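Local coordinates for quinone oxidoreductase (Coxiella burnetii, PDB 3TQH), which probably reduces quinones with NADPH as a two-domain oxidoreductase of the medium-chain dehydrogenase/reductase type, and carries bound NADPH in this structure, at residues A43-I48 / V301-L306; K51-S56 / S69-D74; V165-I170 / R313-F318. All blocks are in the same frame, centred on the assembly; numbering follows the deposited sequence.

Interaction 1: residues A43-I48 / V301-L306; sequences ASLNPI and VTAHEL. With NDP (NADPH dihydro-nicotinamide-adenine-dinucleotide phosphate), chain B.
The imidazole of H304, which meets L45 across this contact, is gripped at both of its nitrogens: ND1 accepts a hydrogen bond from NH2 of R53, and NE2 is bonded to the hydroxyl of Y108. The setting is the GroES-like domain of a medium-chain dehydrogenase/reductase, where the end of strand 36-44 passes into helix 47-53 and helix 300-308 lies alongside. It illustrates how a ring tied down by polar partners can still offer a carbon edge to the core. L45 makes use of that edge. Its CD2 methyl approaches near the plane of the imidazole and stops 3.8 Å from H304 CD2, and the same methyl lies 3.8 Å from CB of A303, one residue earlier on the helix. With CG anti to the carbonyl carbon (chi1 -68°), the branch of L45 is directed at the helix, and chi2 of 79° brings CD2, not CD1, to it. H304 adopts a less usual first torsion, -101°, which its two polar partners may help to keep. The other leucine methyl, CD1, lies against L316 and F318 of the last strand, and the backbone of L45 pairs with L316, so the leucine joins sheet to helix in a fully buried place. Two residues on, the chain reaches the cofactor. P47 offers only carbon to the diphosphate of NADPH, its CG 3.4 Å from the bridging atom O3, while CD of P47 comes to 3.3 Å from O1N on the nicotinamide-side phosphate.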
loop_
_atom_site.group_PDB
_atom_site.type_symbol
_atom_site.label_atom_id
_atom_site.label_comp_id
_atom_site.label_asym_id
_atom_site.label_seq_id
_atom_site.Cartn_x
_atom_site.Cartn_y
_atom_site.Cartn_z
ATOM N N ALA A 43 -12.250 1.242 -4.174
ATOM C CA ALA A 43 -10.979 0.615 -4.552
ATOM C C ALA A 43 -9.855 1.653 -4.531
ATOM O O ALA A 43 -9.961 2.696 -5.172
ATOM C CB ALA A 43 -11.089 -0.004 -5.933
ATOM N N SER A 44 -8.781 1.371 -3.798
ATOM C CA SER A 44 -7.714 2.349 -3.632
ATOM C C SER A 44 -6.584 2.119 -4.607
ATOM O O SER A 44 -6.390 1.010 -5.110
ATOM C CB SER A 44 -7.182 2.350 -2.199
ATOM O OG SER A 44 -6.535 1.136 -1.869
ATOM N N LEU A 45 -5.845 3.190 -4.865
ATOM C CA LEU A 45 -4.688 3.164 -5.755
ATOM C C LEU A 45 -3.403 2.941 -4.969
ATOM O O LEU A 45 -3.237 3.459 -3.869
ATOM C CB LEU A 45 -4.577 4.480 -6.531
ATOM C CG LEU A 45 -5.669 4.750 -7.562
ATOM C CD1 LEU A 45 -6.935 5.245 -6.880
ATOM C CD2 LEU A 45 -5.179 5.754 -8.606
ATOM N N ASN A 46 -2.497 2.173 -5.558
ATOM C CA ASN A 46 -1.151 1.993 -5.031
ATOM C C ASN A 46 -0.143 2.191 -6.162
ATOM O O ASN A 46 -0.474 1.960 -7.319
ATOM C CB ASN A 46 -0.995 0.594 -4.453
ATOM C CG ASN A 46 -1.917 0.346 -3.286
ATOM O OD1 ASN A 46 -3.043 -0.129 -3.462
ATOM N ND2 ASN A 46 -1.457 0.691 -2.085
ATOM N N PRO A 47 1.090 2.608 -5.836
ATOM C CA PRO A 47 2.127 2.762 -6.858
ATOM C C PRO A 47 2.367 1.534 -7.756
ATOM O O PRO A 47 2.651 1.686 -8.957
ATOM C CB PRO A 47 3.377 3.071 -6.026
ATOM C CG PRO A 47 2.840 3.787 -4.824
ATOM C CD PRO A 47 1.537 3.115 -4.520
ATOM N N ILE A 48 2.258 0.337 -7.182
ATOM C CA ILE A 48 2.339 -0.904 -7.954
ATOM C C ILE A 48 1.413 -0.851 -9.182
ATOM O O ILE A 48 1.748 -1.408 -10.229
ATOM C CB ILE A 48 2.013 -2.152 -7.083
ATOM C CG1 ILE A 48 2.364 -3.450 -7.818
ATOM C CG2 ILE A 48 0.558 -2.174 -6.682
ATOM C CD1 ILE A 48 3.787 -3.882 -7.646
ATOM N N VAL A 301 -7.178 8.191 -15.553
ATOM C CA VAL A 301 -5.977 8.776 -16.159
ATOM C C VAL A 301 -5.409 9.872 -15.256
ATOM O O VAL A 301 -4.239 9.829 -14.881
ATOM C CB VAL A 301 -6.260 9.337 -17.576
ATOM C CG1 VAL A 301 -5.090 10.170 -18.070
ATOM C CG2 VAL A 301 -6.563 8.192 -18.549
ATOM N N THR A 302 -6.259 10.830 -14.899
ATOM C CA THR A 302 -5.908 11.908 -13.984
ATOM C C THR A 302 -5.328 11.382 -12.675
ATOM O O THR A 302 -4.283 11.854 -12.215
ATOM C CB THR A 302 -7.150 12.763 -13.663
ATOM O OG1 THR A 302 -7.749 13.204 -14.886
ATOM C CG2 THR A 302 -6.782 13.975 -12.829
ATOM N N ALA A 303 -6.013 10.402 -12.094
ATOM C CA ALA A 303 -5.609 9.780 -10.832
ATOM C C ALA A 303 -4.213 9.176 -10.909
ATOM O O ALA A 303 -3.400 9.351 -9.998
ATOM C CB ALA A 303 -6.620 8.700 -10.427
ATOM N N HIS A 304 -3.946 8.461 -11.994
ATOM C CA HIS A 304 -2.639 7.848 -12.211
ATOM C C HIS A 304 -1.525 8.870 -12.456
ATOM O O HIS A 304 -0.396 8.668 -12.005
ATOM C CB HIS A 304 -2.704 6.817 -13.349
ATOM C CG HIS A 304 -2.780 5.404 -12.865
ATOM N ND1 HIS A 304 -2.009 4.393 -13.394
ATOM C CD2 HIS A 304 -3.506 4.844 -11.870
ATOM C CE1 HIS A 304 -2.269 3.265 -12.756
ATOM N NE2 HIS A 304 -3.173 3.513 -11.825
ATOM N N GLU A 305 -1.843 9.962 -13.145
ATOM C CA GLU A 305 -0.894 11.070 -13.322
ATOM C C GLU A 305 -0.493 11.668 -11.970
ATOM O O GLU A 305 0.675 11.959 -11.737
ATOM C CB GLU A 305 -1.490 12.178 -14.203
ATOM C CG GLU A 305 -1.766 11.792 -15.659
ATOM C CD GLU A 305 -2.515 12.877 -16.428
ATOM O OE1 GLU A 305 -2.707 13.987 -15.879
ATOM O OE2 GLU A 305 -2.911 12.627 -17.588
ATOM N N LEU A 306 -1.476 11.853 -11.089
ATOM C CA LEU A 306 -1.222 12.404 -9.761
ATOM C C LEU A 306 -0.384 11.435 -8.936
ATOM O O LEU A 306 0.619 11.825 -8.345
ATOM C CB LEU A 306 -2.539 12.720 -9.039
ATOM C CG LEU A 306 -2.440 13.430 -7.681
ATOM C CD1 LEU A 306 -1.676 14.756 -7.798
ATOM C CD2 LEU A 306 -3.832 13.659 -7.077
HETATM P PA NDP B . 3.329 6.845 -2.196
HETATM O O1A NDP B . 3.195 7.228 -3.615
HETATM O O2A NDP B . 2.039 6.938 -1.486
HETATM O O5B NDP B . 4.395 7.797 -1.463
HETATM C C5B NDP B . 4.405 9.178 -1.767
HETATM C C4B NDP B . 5.269 9.923 -0.761
HETATM O O4B NDP B . 6.631 9.732 -1.083
HETATM C C3B NDP B . 5.046 11.429 -0.739
HETATM O O3B NDP B . 4.362 11.790 0.442
HETATM C C2B NDP B . 6.441 12.043 -0.802
HETATM O O2B NDP B . 6.668 12.998 0.211
HETATM C C1B NDP B . 7.355 10.844 -0.612
HETATM N N9A NDP B . 8.633 10.924 -1.334
HETATM C C8A NDP B . 8.814 10.964 -2.694
HETATM N N7A NDP B . 10.138 11.005 -2.951
HETATM C C5A NDP B . 10.803 10.992 -1.778
HETATM C C6A NDP B . 12.159 11.026 -1.483
HETATM N N6A NDP B . 13.042 11.083 -2.467
HETATM N N1A NDP B . 12.571 11.006 -0.170
HETATM C C2A NDP B . 11.626 10.947 0.845
HETATM N N3A NDP B . 10.274 10.906 0.552
HETATM C C4A NDP B . 9.871 10.934 -0.748
HETATM O O3 NDP B . 3.966 5.371 -2.066
HETATM P PN NDP B . 3.556 4.226 -1.005
HETATM O O1N NDP B . 2.247 3.658 -1.392
HETATM O O2N NDP B . 3.756 4.664 0.385
HETATM O O5D NDP B . 4.682 3.134 -1.354
HETATM C C5D NDP B . 6.060 3.449 -1.322
HETATM C C4D NDP B . 6.849 2.386 -2.080
HETATM O O4D NDP B . 6.676 1.121 -1.469
HETATM C C3D NDP B . 6.379 2.264 -3.522
HETATM O O3D NDP B . 7.497 2.199 -4.376
HETATM C C2D NDP B . 5.573 0.982 -3.544
HETATM O O2D NDP B . 5.591 0.348 -4.810
HETATM C C1D NDP B . 6.246 0.171 -2.432
HETATM N N1N NDP B . 5.389 -0.852 -1.789
HETATM C C2N NDP B . 5.891 -2.125 -1.678
HETATM C C3N NDP B . 5.145 -3.172 -1.143
HETATM C C7N NDP B . 5.709 -4.558 -1.027
HETATM O O7N NDP B . 4.893 -5.577 -0.489
HETATM N N7N NDP B . 6.951 -4.803 -1.440
HETATM C C4N NDP B . 3.745 -2.881 -0.680
HETATM C C5N NDP B . 3.261 -1.473 -0.818
HETATM C C6N NDP B . 4.120 -0.524 -1.367
HETATM P P2B NDP B . 6.780 14.568 -0.132
HETATM O O1X NDP B . 6.725 15.338 1.164
HETATM O O2X NDP B . 5.623 14.993 -1.003
HETATM O O3X NDP B . 8.072 14.892 -0.833
#

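Interaction 2: residues K51-S56 / S69-D74; sequences KTRNGS and SGLGYD. With NDP (NADPH dihydro-nicotinamide-adenine-dinucleotide phosphate), chain B; SO4 (sulfate ion), chain C.
L71 sets its forked end against T52 and R53, one methyl to each: CD1 lies 4.0 Å from R53 CB, and CD2 is 4.2 Å from T52 CB. The contact belongs to the GroES-like domain and joins the end of helix 47-53 to the loop that leads into strand 74-82. Successive residues of one helix serve quite different ends through their side chains. R53 starts with CG anti to its backbone N (chi1 -172°), then bends twice, at chi2 (-98°) and chi3 (-62°), so that CB meets L71 while the guanidinium turns away to a salt bridge with E308. T52 folds its hydroxyl back along the helix to the carbonyl of I48. A water donates to that oxygen, OG1 of T52, at 2.9 Å and to OH of Y73 at 2.7 Å, giving the two segments a polar link beside the apolar one. Past the helix, G55 takes positive phi inside an Asx turn, in which OD1 of N54 accepts hydrogen bonds from both N and OG of S56. K51 takes no part in the L71 contact; its chain, extended beyond CG, runs into the NADPH pocket. There NZ of K51 bonds to both hydroxyls of the nicotinamide ribose, O3D at 2.7 Å and O2D at 2.9 Å, and to a sulfate, probably from the crystallisation liquor, whose O4 is 3.2 Å from NZ.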
loop_
_atom_site.group_PDB
_atom_site.type_symbol
_atom_site.label_atom_id
_atom_site.label_comp_id
_atom_site.label_asym_id
_atom_site.label_seq_id
_atom_site.Cartn_x
_atom_site.Cartn_y
_atom_site.Cartn_z
ATOM N N LYS A 51 3.352 1.238 -11.926
ATOM C CA LYS A 51 4.546 0.487 -12.319
ATOM C C LYS A 51 4.181 -0.710 -13.197
ATOM O O LYS A 51 4.966 -1.132 -14.051
ATOM C CB LYS A 51 5.303 -0.007 -11.083
ATOM C CG LYS A 51 5.835 1.100 -10.176
ATOM C CD LYS A 51 6.275 0.535 -8.837
ATOM C CE LYS A 51 6.932 1.595 -7.961
ATOM N NZ LYS A 51 7.604 0.993 -6.772
ATOM N N THR A 52 2.995 -1.272 -12.970
ATOM C CA THR A 52 2.501 -2.364 -13.801
ATOM C C THR A 52 2.092 -1.777 -15.145
ATOM O O THR A 52 2.525 -2.247 -16.196
ATOM C CB THR A 52 1.308 -3.084 -13.131
ATOM O OG1 THR A 52 1.701 -3.565 -11.840
ATOM C CG2 THR A 52 0.817 -4.260 -13.981
ATOM N N ARG A 53 1.295 -0.714 -15.086
ATOM C CA ARG A 53 0.778 -0.034 -16.274
ATOM C C ARG A 53 1.877 0.516 -17.183
ATOM O O ARG A 53 1.745 0.452 -18.399
ATOM C CB ARG A 53 -0.186 1.087 -15.858
ATOM C CG ARG A 53 -0.936 1.747 -17.010
ATOM C CD ARG A 53 -0.268 3.035 -17.444
ATOM N NE ARG A 53 -0.275 3.971 -16.337
ATOM C CZ ARG A 53 0.705 4.806 -16.013
ATOM N NH1 ARG A 53 1.825 4.882 -16.716
ATOM N NH2 ARG A 53 0.545 5.576 -14.950
ATOM N N ASN A 54 2.951 1.061 -16.618
ATOM C CA ASN A 54 4.053 1.554 -17.456
ATOM C C ASN A 54 5.036 0.456 -17.882
ATOM O O ASN A 54 5.912 0.694 -18.715
ATOM C CB ASN A 54 4.773 2.785 -16.849
ATOM C CG ASN A 54 5.571 2.473 -15.581
ATOM O OD1 ASN A 54 6.149 1.394 -15.423
ATOM N ND2 ASN A 54 5.626 3.453 -14.681
ATOM N N GLY A 55 4.866 -0.746 -17.326
ATOM C CA GLY A 55 5.604 -1.921 -17.777
ATOM C C GLY A 55 6.922 -2.164 -17.063
ATOM O O GLY A 55 7.657 -3.081 -17.424
ATOM N N SER A 56 7.217 -1.361 -16.043
ATOM C CA SER A 56 8.498 -1.446 -15.348
ATOM C C SER A 56 8.518 -2.552 -14.298
ATOM O O SER A 56 9.575 -3.125 -14.022
ATOM C CB SER A 56 8.851 -0.105 -14.693
ATOM O OG SER A 56 7.906 0.256 -13.697
ATOM N N SER A 69 -5.407 -5.837 -19.505
ATOM C CA SER A 69 -5.457 -6.186 -18.094
ATOM C C SER A 69 -6.175 -5.106 -17.304
ATOM O O SER A 69 -6.117 -3.929 -17.657
ATOM C CB SER A 69 -4.033 -6.347 -17.552
ATOM O OG SER A 69 -4.022 -6.510 -16.146
ATOM N N GLY A 70 -6.856 -5.518 -16.239
ATOM C CA GLY A 70 -7.350 -4.585 -15.237
ATOM C C GLY A 70 -6.211 -4.084 -14.358
ATOM O O GLY A 70 -5.045 -4.374 -14.617
ATOM N N LEU A 71 -6.565 -3.335 -13.316
ATOM C CA LEU A 71 -5.608 -2.820 -12.349
ATOM C C LEU A 71 -6.230 -2.734 -10.963
ATOM O O LEU A 71 -7.446 -2.634 -10.824
ATOM C CB LEU A 71 -5.130 -1.427 -12.761
ATOM C CG LEU A 71 -3.935 -1.302 -13.712
ATOM C CD1 LEU A 71 -3.582 0.176 -13.876
ATOM C CD2 LEU A 71 -2.727 -2.091 -13.222
ATOM N N GLY A 72 -5.382 -2.761 -9.936
ATOM C CA GLY A 72 -5.821 -2.548 -8.557
ATOM C C GLY A 72 -5.959 -3.834 -7.765
ATOM O O GLY A 72 -6.434 -4.840 -8.284
ATOM N N TYR A 73 -5.544 -3.796 -6.503
ATOM C CA TYR A 73 -5.623 -4.959 -5.619
ATOM C C TYR A 73 -6.527 -4.730 -4.400
ATOM O O TYR A 73 -7.079 -5.685 -3.869
ATOM C CB TYR A 73 -4.227 -5.342 -5.122
ATOM C CG TYR A 73 -3.236 -5.753 -6.196
ATOM C CD1 TYR A 73 -3.462 -6.864 -7.006
ATOM C CD2 TYR A 73 -2.047 -5.054 -6.372
ATOM C CE1 TYR A 73 -2.537 -7.246 -7.981
ATOM C CE2 TYR A 73 -1.118 -5.431 -7.333
ATOM C CZ TYR A 73 -1.365 -6.521 -8.132
ATOM O OH TYR A 73 -0.430 -6.876 -9.084
ATOM N N ASP A 74 -6.654 -3.478 -3.956
ATOM C CA ASP A 74 -7.373 -3.136 -2.736
ATOM C C ASP A 74 -8.830 -2.866 -3.060
ATOM O O ASP A 74 -9.122 -2.120 -4.001
ATOM C CB ASP A 74 -6.810 -1.852 -2.118
ATOM C CG ASP A 74 -5.478 -2.045 -1.419
ATOM O OD1 ASP A 74 -4.978 -3.194 -1.344
ATOM O OD2 ASP A 74 -4.932 -1.026 -0.928
HETATM P PA NDP B . 3.329 6.845 -2.196
HETATM O O1A NDP B . 3.195 7.228 -3.615
HETATM O O2A NDP B . 2.039 6.938 -1.486
HETATM O O5B NDP B . 4.395 7.797 -1.463
HETATM C C5B NDP B . 4.405 9.178 -1.767
HETATM C C4B NDP B . 5.269 9.923 -0.761
HETATM O O4B NDP B . 6.631 9.732 -1.083
HETATM C C3B NDP B . 5.046 11.429 -0.739
HETATM O O3B NDP B . 4.362 11.790 0.442
HETATM C C2B NDP B . 6.441 12.043 -0.802
HETATM O O2B NDP B . 6.668 12.998 0.211
HETATM C C1B NDP B . 7.355 10.844 -0.612
HETATM N N9A NDP B . 8.633 10.924 -1.334
HETATM C C8A NDP B . 8.814 10.964 -2.694
HETATM N N7A NDP B . 10.138 11.005 -2.951
HETATM C C5A NDP B . 10.803 10.992 -1.778
HETATM C C6A NDP B . 12.159 11.026 -1.483
HETATM N N6A NDP B . 13.042 11.083 -2.467
HETATM N N1A NDP B . 12.571 11.006 -0.170
HETATM C C2A NDP B . 11.626 10.947 0.845
HETATM N N3A NDP B . 10.274 10.906 0.552
HETATM C C4A NDP B . 9.871 10.934 -0.748
HETATM O O3 NDP B . 3.966 5.371 -2.066
HETATM P PN NDP B . 3.556 4.226 -1.005
HETATM O O1N NDP B . 2.247 3.658 -1.392
HETATM O O2N NDP B . 3.756 4.664 0.385
HETATM O O5D NDP B . 4.682 3.134 -1.354
HETATM C C5D NDP B . 6.060 3.449 -1.322
HETATM C C4D NDP B . 6.849 2.386 -2.080
HETATM O O4D NDP B . 6.676 1.121 -1.469
HETATM C C3D NDP B . 6.379 2.264 -3.522
HETATM O O3D NDP B . 7.497 2.199 -4.376
HETATM C C2D NDP B . 5.573 0.982 -3.544
HETATM O O2D NDP B . 5.591 0.348 -4.810
HETATM C C1D NDP B . 6.246 0.171 -2.432
HETATM N N1N NDP B . 5.389 -0.852 -1.789
HETATM C C2N NDP B . 5.891 -2.125 -1.678
HETATM C C3N NDP B . 5.145 -3.172 -1.143
HETATM C C7N NDP B . 5.709 -4.558 -1.027
HETATM O O7N NDP B . 4.893 -5.577 -0.489
HETATM N N7N NDP B . 6.951 -4.803 -1.440
HETATM C C4N NDP B . 3.745 -2.881 -0.680
HETATM C C5N NDP B . 3.261 -1.473 -0.818
HETATM C C6N NDP B . 4.120 -0.524 -1.367
HETATM P P2B NDP B . 6.780 14.568 -0.132
HETATM O O1X NDP B . 6.725 15.338 1.164
HETATM O O2X NDP B . 5.623 14.993 -1.003
HETATM O O3X NDP B . 8.072 14.892 -0.833
HETATM S S SO4 C . 6.531 -2.932 -5.549
HETATM O O1 SO4 C . 5.268 -2.799 -4.822
HETATM O O2 SO4 C . 7.665 -2.677 -4.665
HETATM O O3 SO4 C . 6.633 -4.276 -6.105
HETATM O O4 SO4 C . 6.560 -1.982 -6.651
HETATM O O HOH W 1 -0.673 -4.758 -10.691
#

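Interaction 3: residues V165-I170 / R313-F318; sequences VGHLAI and RGKLVF. With NDP (NADPH dihydro-nicotinamide-adenine-dinucleotide phosphate), chain B.
At the dinucleotide-binding helix of the NADPH pocket, H167 and G314 meet in a CH-pi contact. CA of G314 sits over one face of the imidazole, 4.1 Å from the ring centroid and 25° off its normal, displaced toward the rim on the side of ND1 and CE1. CG of L168 lies over the opposite face, 3.7 Å above the ring plane, so the ring is sandwiched between its own helix and the returning chain. Its rotation is also fixed by polar bonds: ND1 is bonded to the carbonyl of G163, and NE2 accepts from the backbone N of E290. The unusual chi1 of 85° places CG of H167 between its backbone N and carbonyl carbon, which lets ND1 reach back to the start of the helix. That helix, 164-175, follows the strand 155-158 of a Rossmann fold, and G161, G163 and G166 are consistent with the GxGxxG signature of dinucleotide binding. At the helix start, N of V165 gives a nearly straight bond (164°) to O2N of NADPH at 2.9 Å. On the other segment, G314 is a positive-phi residue leading into strand 315-319. K315 passes the ring obliquely, its CG 4.4 Å from CE1 of H167. Bent at chi2 and chi3, the lysine curls round to bring NZ within 2.9 Å of the carbonyl O of L45, to which it is hydrogen-bonded.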
loop_
_atom_site.group_PDB
_atom_site.type_symbol
_atom_site.label_atom_id
_atom_site.label_comp_id
_atom_site.label_asym_id
_atom_site.label_seq_id
_atom_site.Cartn_x
_atom_site.Cartn_y
_atom_site.Cartn_z
ATOM N N VAL A 165 1.915 4.263 2.547
ATOM C CA VAL A 165 2.427 3.389 3.604
ATOM C C VAL A 165 2.965 4.209 4.765
ATOM O O VAL A 165 2.688 3.904 5.918
ATOM C CB VAL A 165 3.553 2.466 3.086
ATOM C CG1 VAL A 165 4.182 1.671 4.241
ATOM C CG2 VAL A 165 3.020 1.528 2.020
ATOM N N GLY A 166 3.728 5.257 4.443
ATOM C CA GLY A 166 4.450 6.053 5.435
ATOM C C GLY A 166 3.598 6.610 6.562
ATOM O O GLY A 166 3.919 6.418 7.739
ATOM N N HIS A 167 2.510 7.294 6.212
ATOM C CA HIS A 167 1.694 7.989 7.213
ATOM C C HIS A 167 1.071 7.024 8.215
ATOM O O HIS A 167 0.830 7.398 9.371
ATOM C CB HIS A 167 0.638 8.904 6.563
ATOM C CG HIS A 167 -0.638 8.220 6.170
ATOM N ND1 HIS A 167 -0.737 7.387 5.075
ATOM C CD2 HIS A 167 -1.886 8.303 6.690
ATOM C CE1 HIS A 167 -1.982 6.965 4.956
ATOM N NE2 HIS A 167 -2.701 7.506 5.923
ATOM N N LEU A 168 0.840 5.789 7.778
ATOM C CA LEU A 168 0.357 4.734 8.664
ATOM C C LEU A 168 1.494 4.205 9.537
ATOM O O LEU A 168 1.319 4.031 10.750
ATOM C CB LEU A 168 -0.282 3.598 7.859
ATOM C CG LEU A 168 -1.608 3.958 7.170
ATOM C CD1 LEU A 168 -2.148 2.798 6.333
ATOM C CD2 LEU A 168 -2.651 4.394 8.193
ATOM N N ALA A 169 2.647 3.957 8.910
ATOM C CA ALA A 169 3.838 3.454 9.596
ATOM C C ALA A 169 4.259 4.381 10.724
ATOM O O ALA A 169 4.559 3.934 11.828
ATOM C CB ALA A 169 4.989 3.272 8.604
ATOM N N ILE A 170 4.269 5.679 10.444
ATOM C CA ILE A 170 4.559 6.678 11.469
ATOM C C ILE A 170 3.631 6.551 12.672
ATOM O O ILE A 170 4.080 6.597 13.816
ATOM C CB ILE A 170 4.438 8.112 10.916
ATOM C CG1 ILE A 170 5.612 8.408 9.975
ATOM C CG2 ILE A 170 4.376 9.127 12.077
ATOM C CD1 ILE A 170 5.496 9.733 9.251
ATOM N N ARG A 313 -0.009 12.735 -0.707
ATOM C CA ARG A 313 -0.110 12.645 0.742
ATOM C C ARG A 313 -1.220 11.647 1.026
ATOM O O ARG A 313 -2.316 11.773 0.479
ATOM C CB ARG A 313 -0.452 14.008 1.345
ATOM C CG ARG A 313 -0.530 14.012 2.861
ATOM C CD ARG A 313 -1.305 15.200 3.402
ATOM N NE ARG A 313 -0.540 16.438 3.317
ATOM C CZ ARG A 313 -0.780 17.527 4.047
ATOM N NH1 ARG A 313 -1.779 17.553 4.926
ATOM N NH2 ARG A 313 -0.012 18.601 3.904
ATOM N N GLY A 314 -0.935 10.645 1.853
ATOM C CA GLY A 314 -1.921 9.609 2.176
ATOM C C GLY A 314 -2.351 8.759 0.988
ATOM O O GLY A 314 -1.514 8.268 0.227
ATOM N N LYS A 315 -3.663 8.597 0.824
ATOM C CA LYS A 315 -4.218 7.654 -0.145
ATOM C C LYS A 315 -5.133 8.325 -1.151
ATOM O O LYS A 315 -5.871 9.255 -0.810
ATOM C CB LYS A 315 -5.014 6.564 0.577
ATOM C CG LYS A 315 -4.191 5.593 1.414
ATOM C CD LYS A 315 -3.226 4.742 0.591
ATOM C CE LYS A 315 -3.937 3.812 -0.390
ATOM N NZ LYS A 315 -2.978 2.892 -1.068
ATOM N N LEU A 316 -5.062 7.849 -2.396
ATOM C CA LEU A 316 -6.054 8.158 -3.415
ATOM C C LEU A 316 -6.992 6.965 -3.473
ATOM O O LEU A 316 -6.558 5.820 -3.295
ATOM C CB LEU A 316 -5.404 8.372 -4.785
ATOM C CG LEU A 316 -4.289 9.416 -4.905
ATOM C CD1 LEU A 316 -3.776 9.456 -6.340
ATOM C CD2 LEU A 316 -4.765 10.791 -4.455
ATOM N N VAL A 317 -8.274 7.220 -3.720
ATOM C CA VAL A 317 -9.255 6.139 -3.758
ATOM C C VAL A 317 -10.342 6.375 -4.805
ATOM O O VAL A 317 -10.765 7.511 -5.047
ATOM C CB VAL A 317 -9.891 5.918 -2.359
ATOM C CG1 VAL A 317 -10.700 7.134 -1.932
ATOM C CG2 VAL A 317 -10.753 4.658 -2.348
ATOM N N PHE A 318 -10.763 5.286 -5.444
ATOM C CA PHE A 318 -11.913 5.310 -6.331
ATOM C C PHE A 318 -13.169 5.025 -5.518
ATOM O O PHE A 318 -13.228 4.040 -4.779
ATOM C CB PHE A 318 -11.795 4.254 -7.440
ATOM C CG PHE A 318 -10.775 4.578 -8.495
ATOM C CD1 PHE A 318 -10.882 5.741 -9.253
ATOM C CD2 PHE A 318 -9.725 3.698 -8.759
ATOM C CE1 PHE A 318 -9.948 6.034 -10.241
ATOM C CE2 PHE A 318 -8.787 3.989 -9.746
ATOM C CZ PHE A 318 -8.897 5.155 -10.487
HETATM P PA NDP B . 3.329 6.845 -2.196
HETATM O O1A NDP B . 3.195 7.228 -3.615
HETATM O O2A NDP B . 2.039 6.938 -1.486
HETATM O O5B NDP B . 4.395 7.797 -1.463
HETATM C C5B NDP B . 4.405 9.178 -1.767
HETATM C C4B NDP B . 5.269 9.923 -0.761
HETATM O O4B NDP B . 6.631 9.732 -1.083
HETATM C C3B NDP B . 5.046 11.429 -0.739
HETATM O O3B NDP B . 4.362 11.790 0.442
HETATM C C2B NDP B . 6.441 12.043 -0.802
HETATM O O2B NDP B . 6.668 12.998 0.211
HETATM C C1B NDP B . 7.355 10.844 -0.612
HETATM N N9A NDP B . 8.633 10.924 -1.334
HETATM C C8A NDP B . 8.814 10.964 -2.694
HETATM N N7A NDP B . 10.138 11.005 -2.951
HETATM C C5A NDP B . 10.803 10.992 -1.778
HETATM C C6A NDP B . 12.159 11.026 -1.483
HETATM N N6A NDP B . 13.042 11.083 -2.467
HETATM N N1A NDP B . 12.571 11.006 -0.170
HETATM C C2A NDP B . 11.626 10.947 0.845
HETATM N N3A NDP B . 10.274 10.906 0.552
HETATM C C4A NDP B . 9.871 10.934 -0.748
HETATM O O3 NDP B . 3.966 5.371 -2.066
HETATM P PN NDP B . 3.556 4.226 -1.005
HETATM O O1N NDP B . 2.247 3.658 -1.392
HETATM O O2N NDP B . 3.756 4.664 0.385
HETATM O O5D NDP B . 4.682 3.134 -1.354
HETATM C C5D NDP B . 6.060 3.449 -1.322
HETATM C C4D NDP B . 6.849 2.386 -2.080
HETATM O O4D NDP B . 6.676 1.121 -1.469
HETATM C C3D NDP B . 6.379 2.264 -3.522
HETATM O O3D NDP B . 7.497 2.199 -4.376
HETATM C C2D NDP B . 5.573 0.982 -3.544
HETATM O O2D NDP B . 5.591 0.348 -4.810
HETATM C C1D NDP B . 6.246 0.171 -2.432
HETATM N N1N NDP B . 5.389 -0.852 -1.789
HETATM C C2N NDP B . 5.891 -2.125 -1.678
HETATM C C3N NDP B . 5.145 -3.172 -1.143
HETATM C C7N NDP B . 5.709 -4.558 -1.027
HETATM O O7N NDP B . 4.893 -5.577 -0.489
HETATM N N7N NDP B . 6.951 -4.803 -1.440
HETATM C C4N NDP B . 3.745 -2.881 -0.680
HETATM C C5N NDP B . 3.261 -1.473 -0.818
HETATM C C6N NDP B . 4.120 -0.524 -1.367
HETATM P P2B NDP B . 6.780 14.568 -0.132
HETATM O O1X NDP B . 6.725 15.338 1.164
HETATM O O2X NDP B . 5.623 14.993 -1.003
HETATM O O3X NDP B . 8.072 14.892 -0.833
#

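From the N terminus, strand 36-44 and helix 47-53 supply the first partners of interactions 1 and 2. Interaction 2 closes early, a short loop within the GroES-like domain that lies wholly inside the far longer one completed when helix 300-308 returns in interaction 1. Interaction 3 opens in between, on the first helix after strand 155-158 of the Rossmann sheet, and closes last, on strand 315-319; its loop therefore crosses that of interaction 1 and follows interaction 2 in series. Strand 315-319 pairs antiparallel with strand 36-44, with A43 O and F318 N 2.7 Å apart, so the chain's end joins both domains, while a segment of each interaction also touches NADPH.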